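Local coordinates for protein cytosolic acyl coenzyme A thioester hydrolase (Mus musculus, PDB 2V1O) that hydrolyses fatty acyl-CoAs, preferably palmitoyl-CoA, to free fatty acids and coenzyme A, here represented by its N-terminal hotdog domain, at residues E44-F58 with T101-N115. Numbering follows the deposited sequence.
Sequences ERCVAALARVERTDF and TNKATLWYVPLSLKN. With COA (coenzyme A), chain G.
Arg52 runs alongside Trp107, both side chains pointing the same way. Its CB lies 3.3 Å from N1A of coenzyme A and also touches Trp107 CB. With CG anti to the backbone N (chi1 -176°) and the chain straight as far as NE, CD comes 3.6 Å from the same adenine N1A and 3.9 Å from Trp107 CD1. NE donates to Glu54 OE2 at 2.8 Å in a salt bridge; the oxygen lies in the guanidinium plane, but NE comes from above the carboxylate plane. The same oxygen takes a weak bond from Trp107 NE1. NH2 forms a salt bridge with Glu146 of helix 130-146, and NH1 one with Asp57 of the second subunit. The backbone here forms a classic beta bulge: Trp107 O accepts from both Ala51 N and Arg52 N. It shifts by one residue the antiparallel register of 46-53 with 101-112, two strands of the hotdog sheet whose other face, with Ala48 and Tyr108, packs on helix 19-38. On that face Leu50 CD1 sits over the Tyr108 ring, 4.1 Å from its centroid. At the far end Asn102 ND2 lies over the centre of one Phe58 ring face and donates to Thr56 OG1 (2.5 Å) and Asp57 O (2.8 Å), while Thr56 OG1 donates to Lys103 O.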
# COMPACT_ATOMS: atom_id res chain seq x y z
N GLU A 44 -16.71 -0.22 29.23
CA GLU A 44 -16.29 -1.41 28.51
C GLU A 44 -15.51 -1.00 27.25
O GLU A 44 -15.95 -0.13 26.50
CB GLU A 44 -17.53 -2.24 28.14
CG GLU A 44 -17.24 -3.58 27.49
CD GLU A 44 -18.47 -4.47 27.42
OE1 GLU A 44 -19.44 -4.24 28.18
OE2 GLU A 44 -18.48 -5.42 26.60
N ARG A 45 -14.33 -1.60 27.06
CA ARG A 45 -13.46 -1.26 25.93
C ARG A 45 -14.18 -1.54 24.63
O ARG A 45 -14.80 -2.59 24.45
CB ARG A 45 -12.12 -2.00 25.99
CG ARG A 45 -11.27 -1.71 27.23
CD ARG A 45 -11.11 -0.22 27.50
NE ARG A 45 -9.99 0.04 28.41
CZ ARG A 45 -9.86 1.13 29.16
NH1 ARG A 45 -10.78 2.08 29.14
NH2 ARG A 45 -8.80 1.27 29.95
N CYS A 46 -14.10 -0.57 23.72
CA CYS A 46 -14.87 -0.64 22.49
C CYS A 46 -14.17 0.04 21.34
O CYS A 46 -13.18 0.78 21.52
CB CYS A 46 -16.24 0.01 22.72
SG CYS A 46 -16.16 1.75 23.14
N VAL A 47 -14.67 -0.23 20.14
CA VAL A 47 -14.25 0.50 18.94
C VAL A 47 -15.50 1.01 18.24
O VAL A 47 -16.50 0.30 18.12
CB VAL A 47 -13.41 -0.39 18.00
CG1 VAL A 47 -13.12 0.34 16.70
CG2 VAL A 47 -12.12 -0.80 18.67
N ALA A 48 -15.43 2.25 17.78
CA ALA A 48 -16.55 2.86 17.08
C ALA A 48 -16.63 2.32 15.65
O ALA A 48 -15.63 2.32 14.94
CB ALA A 48 -16.40 4.37 17.08
N ALA A 49 -17.82 1.86 15.26
CA ALA A 49 -18.08 1.38 13.88
C ALA A 49 -18.90 2.41 13.09
O ALA A 49 -19.86 2.98 13.63
CB ALA A 49 -18.82 0.05 13.92
N LEU A 50 -18.55 2.63 11.83
CA LEU A 50 -19.33 3.56 10.99
C LEU A 50 -20.71 3.00 10.70
O LEU A 50 -20.84 1.94 10.09
CB LEU A 50 -18.60 3.89 9.67
CG LEU A 50 -19.34 4.88 8.76
CD1 LEU A 50 -19.39 6.27 9.38
CD2 LEU A 50 -18.69 4.95 7.39
N ALA A 51 -21.73 3.73 11.14
CA ALA A 51 -23.12 3.34 10.87
C ALA A 51 -23.73 4.07 9.68
O ALA A 51 -24.54 3.50 8.94
CB ALA A 51 -23.98 3.52 12.13
N ARG A 52 -23.35 5.33 9.47
CA ARG A 52 -24.02 6.16 8.47
C ARG A 52 -23.13 7.29 7.98
O ARG A 52 -22.38 7.89 8.76
CB ARG A 52 -25.30 6.75 9.09
CG ARG A 52 -26.20 7.57 8.17
CD ARG A 52 -27.42 7.99 8.98
NE ARG A 52 -28.35 8.90 8.31
CZ ARG A 52 -29.47 8.52 7.69
NH1 ARG A 52 -29.78 7.23 7.58
NH2 ARG A 52 -30.27 9.44 7.15
N VAL A 53 -23.22 7.55 6.69
CA VAL A 53 -22.64 8.75 6.08
C VAL A 53 -23.79 9.59 5.56
O VAL A 53 -24.62 9.12 4.77
CB VAL A 53 -21.69 8.39 4.92
CG1 VAL A 53 -21.11 9.67 4.29
CG2 VAL A 53 -20.59 7.46 5.40
N GLU A 54 -23.87 10.84 6.02
CA GLU A 54 -24.89 11.76 5.51
C GLU A 54 -24.52 12.18 4.09
O GLU A 54 -23.38 12.03 3.66
CB GLU A 54 -25.03 12.98 6.41
CG GLU A 54 -25.51 12.67 7.83
CD GLU A 54 -26.94 12.11 7.89
OE1 GLU A 54 -27.74 12.39 6.97
OE2 GLU A 54 -27.25 11.42 8.87
N ARG A 55 -25.50 12.70 3.35
CA ARG A 55 -25.25 13.25 2.03
C ARG A 55 -24.10 14.26 2.07
O ARG A 55 -24.03 15.11 2.98
CB ARG A 55 -26.52 13.92 1.50
CG ARG A 55 -26.40 14.53 0.11
CD ARG A 55 -27.02 15.93 0.09
NE ARG A 55 -26.00 16.97 0.20
CZ ARG A 55 -25.93 17.86 1.19
NH1 ARG A 55 -26.83 17.87 2.17
NH2 ARG A 55 -24.95 18.77 1.18
N THR A 56 -23.19 14.17 1.11
CA THR A 56 -22.02 15.06 1.05
C THR A 56 -21.64 15.43 -0.38
O THR A 56 -21.68 14.58 -1.28
CB THR A 56 -20.80 14.49 1.83
OG1 THR A 56 -19.74 15.45 1.83
CG2 THR A 56 -20.29 13.18 1.24
N ASP A 57 -21.31 16.70 -0.58
CA ASP A 57 -20.96 17.23 -1.89
C ASP A 57 -19.47 17.55 -2.00
O ASP A 57 -18.88 18.11 -1.08
CB ASP A 57 -21.76 18.51 -2.19
CG ASP A 57 -23.25 18.24 -2.33
OD1 ASP A 57 -23.64 17.21 -2.91
OD2 ASP A 57 -24.03 19.08 -1.83
N PHE A 58 -18.88 17.18 -3.13
CA PHE A 58 -17.49 17.52 -3.40
C PHE A 58 -17.44 18.78 -4.26
O PHE A 58 -17.85 18.78 -5.43
CB PHE A 58 -16.74 16.34 -4.00
CG PHE A 58 -16.55 15.22 -3.02
CD1 PHE A 58 -15.38 15.13 -2.27
CD2 PHE A 58 -17.57 14.29 -2.80
CE1 PHE A 58 -15.21 14.10 -1.34
CE2 PHE A 58 -17.41 13.27 -1.87
CZ PHE A 58 -16.23 13.17 -1.15
N THR A 101 -12.70 21.45 0.30
CA THR A 101 -12.97 20.31 -0.56
C THR A 101 -14.34 19.73 -0.26
O THR A 101 -15.12 19.48 -1.18
CB THR A 101 -11.90 19.21 -0.38
OG1 THR A 101 -10.60 19.79 -0.54
CG2 THR A 101 -12.10 18.07 -1.39
N ASN A 102 -14.63 19.55 1.02
CA ASN A 102 -15.78 18.78 1.44
C ASN A 102 -16.12 18.98 2.92
O ASN A 102 -15.23 19.17 3.75
CB ASN A 102 -15.49 17.29 1.17
CG ASN A 102 -16.62 16.39 1.57
OD1 ASN A 102 -16.58 15.75 2.61
ND2 ASN A 102 -17.67 16.37 0.75
N LYS A 103 -17.41 18.96 3.23
CA LYS A 103 -17.89 18.80 4.61
C LYS A 103 -18.75 17.54 4.64
O LYS A 103 -19.61 17.35 3.78
CB LYS A 103 -18.73 19.99 5.07
CG LYS A 103 -18.07 21.36 5.01
CD LYS A 103 -19.03 22.39 5.60
CE LYS A 103 -18.79 23.80 5.09
NZ LYS A 103 -19.46 24.04 3.77
N ALA A 104 -18.51 16.68 5.63
CA ALA A 104 -19.27 15.44 5.75
C ALA A 104 -19.71 15.24 7.20
O ALA A 104 -19.06 15.73 8.12
CB ALA A 104 -18.43 14.24 5.27
N THR A 105 -20.83 14.55 7.39
CA THR A 105 -21.28 14.17 8.72
C THR A 105 -21.41 12.65 8.76
O THR A 105 -21.95 12.03 7.84
CB THR A 105 -22.60 14.87 9.10
OG1 THR A 105 -22.39 16.29 9.15
CG2 THR A 105 -23.12 14.39 10.47
N LEU A 106 -20.91 12.07 9.85
CA LEU A 106 -20.89 10.63 10.02
C LEU A 106 -21.50 10.25 11.36
O LEU A 106 -21.39 11.00 12.32
CB LEU A 106 -19.44 10.13 10.00
CG LEU A 106 -18.45 10.65 8.95
CD1 LEU A 106 -17.02 10.33 9.36
CD2 LEU A 106 -18.76 10.06 7.59
N TRP A 107 -22.09 9.06 11.40
CA TRP A 107 -22.58 8.48 12.64
C TRP A 107 -21.85 7.19 12.94
O TRP A 107 -21.72 6.32 12.07
CB TRP A 107 -24.09 8.22 12.56
CG TRP A 107 -24.89 9.47 12.46
CD1 TRP A 107 -25.18 10.17 11.33
CD2 TRP A 107 -25.51 10.19 13.55
NE1 TRP A 107 -25.95 11.27 11.63
CE2 TRP A 107 -26.16 11.31 12.98
CE3 TRP A 107 -25.58 9.99 14.93
CZ2 TRP A 107 -26.87 12.24 13.76
CZ3 TRP A 107 -26.29 10.91 15.71
CH2 TRP A 107 -26.92 12.02 15.12
N TYR A 108 -21.39 7.08 14.19
CA TYR A 108 -20.69 5.91 14.69
C TYR A 108 -21.45 5.30 15.86
O TYR A 108 -22.15 6.00 16.58
CB TYR A 108 -19.28 6.29 15.15
CG TYR A 108 -18.35 6.60 14.01
CD1 TYR A 108 -17.54 5.60 13.46
CD2 TYR A 108 -18.29 7.88 13.46
CE1 TYR A 108 -16.69 5.86 12.40
CE2 TYR A 108 -17.43 8.16 12.38
CZ TYR A 108 -16.64 7.14 11.86
OH TYR A 108 -15.79 7.39 10.81
N VAL A 109 -21.28 4.00 16.04
CA VAL A 109 -21.85 3.27 17.16
C VAL A 109 -20.72 2.45 17.81
O VAL A 109 -20.01 1.72 17.12
CB VAL A 109 -23.00 2.34 16.67
CG1 VAL A 109 -23.55 1.50 17.82
CG2 VAL A 109 -24.13 3.16 16.01
N PRO A 110 -20.54 2.58 19.14
CA PRO A 110 -19.48 1.80 19.78
C PRO A 110 -19.85 0.34 19.96
O PRO A 110 -20.94 0.02 20.47
CB PRO A 110 -19.30 2.48 21.15
CG PRO A 110 -20.64 3.10 21.44
CD PRO A 110 -21.27 3.44 20.10
N LEU A 111 -18.95 -0.54 19.55
CA LEU A 111 -19.12 -1.98 19.72
C LEU A 111 -18.05 -2.53 20.63
O LEU A 111 -16.86 -2.25 20.44
CB LEU A 111 -19.09 -2.70 18.36
CG LEU A 111 -20.11 -2.24 17.30
CD1 LEU A 111 -19.93 -3.03 16.01
CD2 LEU A 111 -21.53 -2.38 17.83
N SER A 112 -18.47 -3.32 21.62
CA SER A 112 -17.55 -3.96 22.55
C SER A 112 -16.49 -4.80 21.83
O SER A 112 -16.78 -5.48 20.84
CB SER A 112 -18.34 -4.83 23.54
OG SER A 112 -17.47 -5.52 24.42
N LEU A 113 -15.26 -4.72 22.32
CA LEU A 113 -14.19 -5.56 21.81
C LEU A 113 -14.32 -6.99 22.33
O LEU A 113 -14.00 -7.96 21.62
CB LEU A 113 -12.82 -4.97 22.18
CG LEU A 113 -12.41 -3.72 21.41
CD1 LEU A 113 -11.30 -2.98 22.15
CD2 LEU A 113 -11.97 -4.08 19.99
N LYS A 114 -14.80 -7.12 23.56
CA LYS A 114 -14.94 -8.41 24.24
C LYS A 114 -16.18 -9.17 23.76
O LYS A 114 -16.13 -10.37 23.47
CB LYS A 114 -15.00 -8.19 25.75
CG LYS A 114 -15.03 -9.45 26.63
CD LYS A 114 -14.38 -9.15 27.98
CE LYS A 114 -12.86 -8.94 27.83
NZ LYS A 114 -12.33 -7.89 28.76
N ASN A 115 -17.29 -8.45 23.67
CA ASN A 115 -18.58 -9.04 23.35
C ASN A 115 -19.00 -8.64 21.94
O ASN A 115 -19.39 -7.49 21.72
CB ASN A 115 -19.63 -8.60 24.38
CG ASN A 115 -19.28 -9.03 25.78
OD1 ASN A 115 -19.15 -10.23 26.07
ND2 ASN A 115 -19.14 -8.07 26.69
N1A COA G . -27.20 5.38 11.39
C2A COA G . -27.18 6.03 12.60
N3A COA G . -27.43 5.33 13.76
C4A COA G . -27.69 4.00 13.69
C5A COA G . -27.71 3.32 12.49
C6A COA G . -27.46 4.02 11.32
N6A COA G . -27.48 3.41 10.14
N7A COA G . -27.99 2.01 12.74
C8A COA G . -28.16 1.87 14.08
N9A COA G . -27.97 3.09 14.67
C1B COA G . -27.90 3.40 16.09
C2B COA G . -29.27 3.41 16.75
O2B COA G . -29.95 4.62 16.49
C3B COA G . -28.90 3.17 18.20
O3B COA G . -28.56 4.37 18.87
P3B COA G . -29.56 5.09 19.90
O7A COA G . -30.72 5.61 19.11
O8A COA G . -30.04 4.06 20.90
O9A COA G . -28.83 6.22 20.58
C4B COA G . -27.65 2.31 18.11
O4B COA G . -27.17 2.41 16.78
C5B COA G . -27.89 0.85 18.47
O5B COA G . -29.03 0.35 17.80
P1A COA G . -29.35 -1.22 17.89
O1A COA G . -29.08 -1.70 19.29
O2A COA G . -30.77 -1.44 17.43
O3A COA G . -28.31 -1.95 16.89
P2A COA G . -28.58 -2.24 15.34
O4A COA G . -29.38 -1.14 14.68
O5A COA G . -29.19 -3.61 15.13
O6A COA G . -27.08 -2.27 14.77
CBP COA G . -24.98 -1.37 14.04
CCP COA G . -26.35 -1.06 14.66
CDP COA G . -24.32 -0.04 13.64
CEP COA G . -24.14 -2.03 15.13
CAP COA G . -25.18 -2.28 12.83
OAP COA G . -26.02 -1.68 11.86
C9P COA G . -23.88 -2.69 12.18
O9P COA G . -23.07 -3.65 12.79
N8P COA G . -23.56 -2.10 11.04
C7P COA G . -22.26 -2.26 10.41
C6P COA G . -21.20 -1.38 11.07
C5P COA G . -19.88 -1.56 10.36
O5P COA G . -19.26 -2.63 10.50
N4P COA G . -19.47 -0.54 9.60
C3P COA G . -18.51 -0.69 8.51
C2P COA G . -19.01 -1.59 7.36
S1P COA G . -17.65 -1.73 6.18
O HOH W 1 -14.39 -4.96 25.74
O HOH W 2 -19.34 19.62 1.17
O HOH W 3 -21.54 18.39 1.89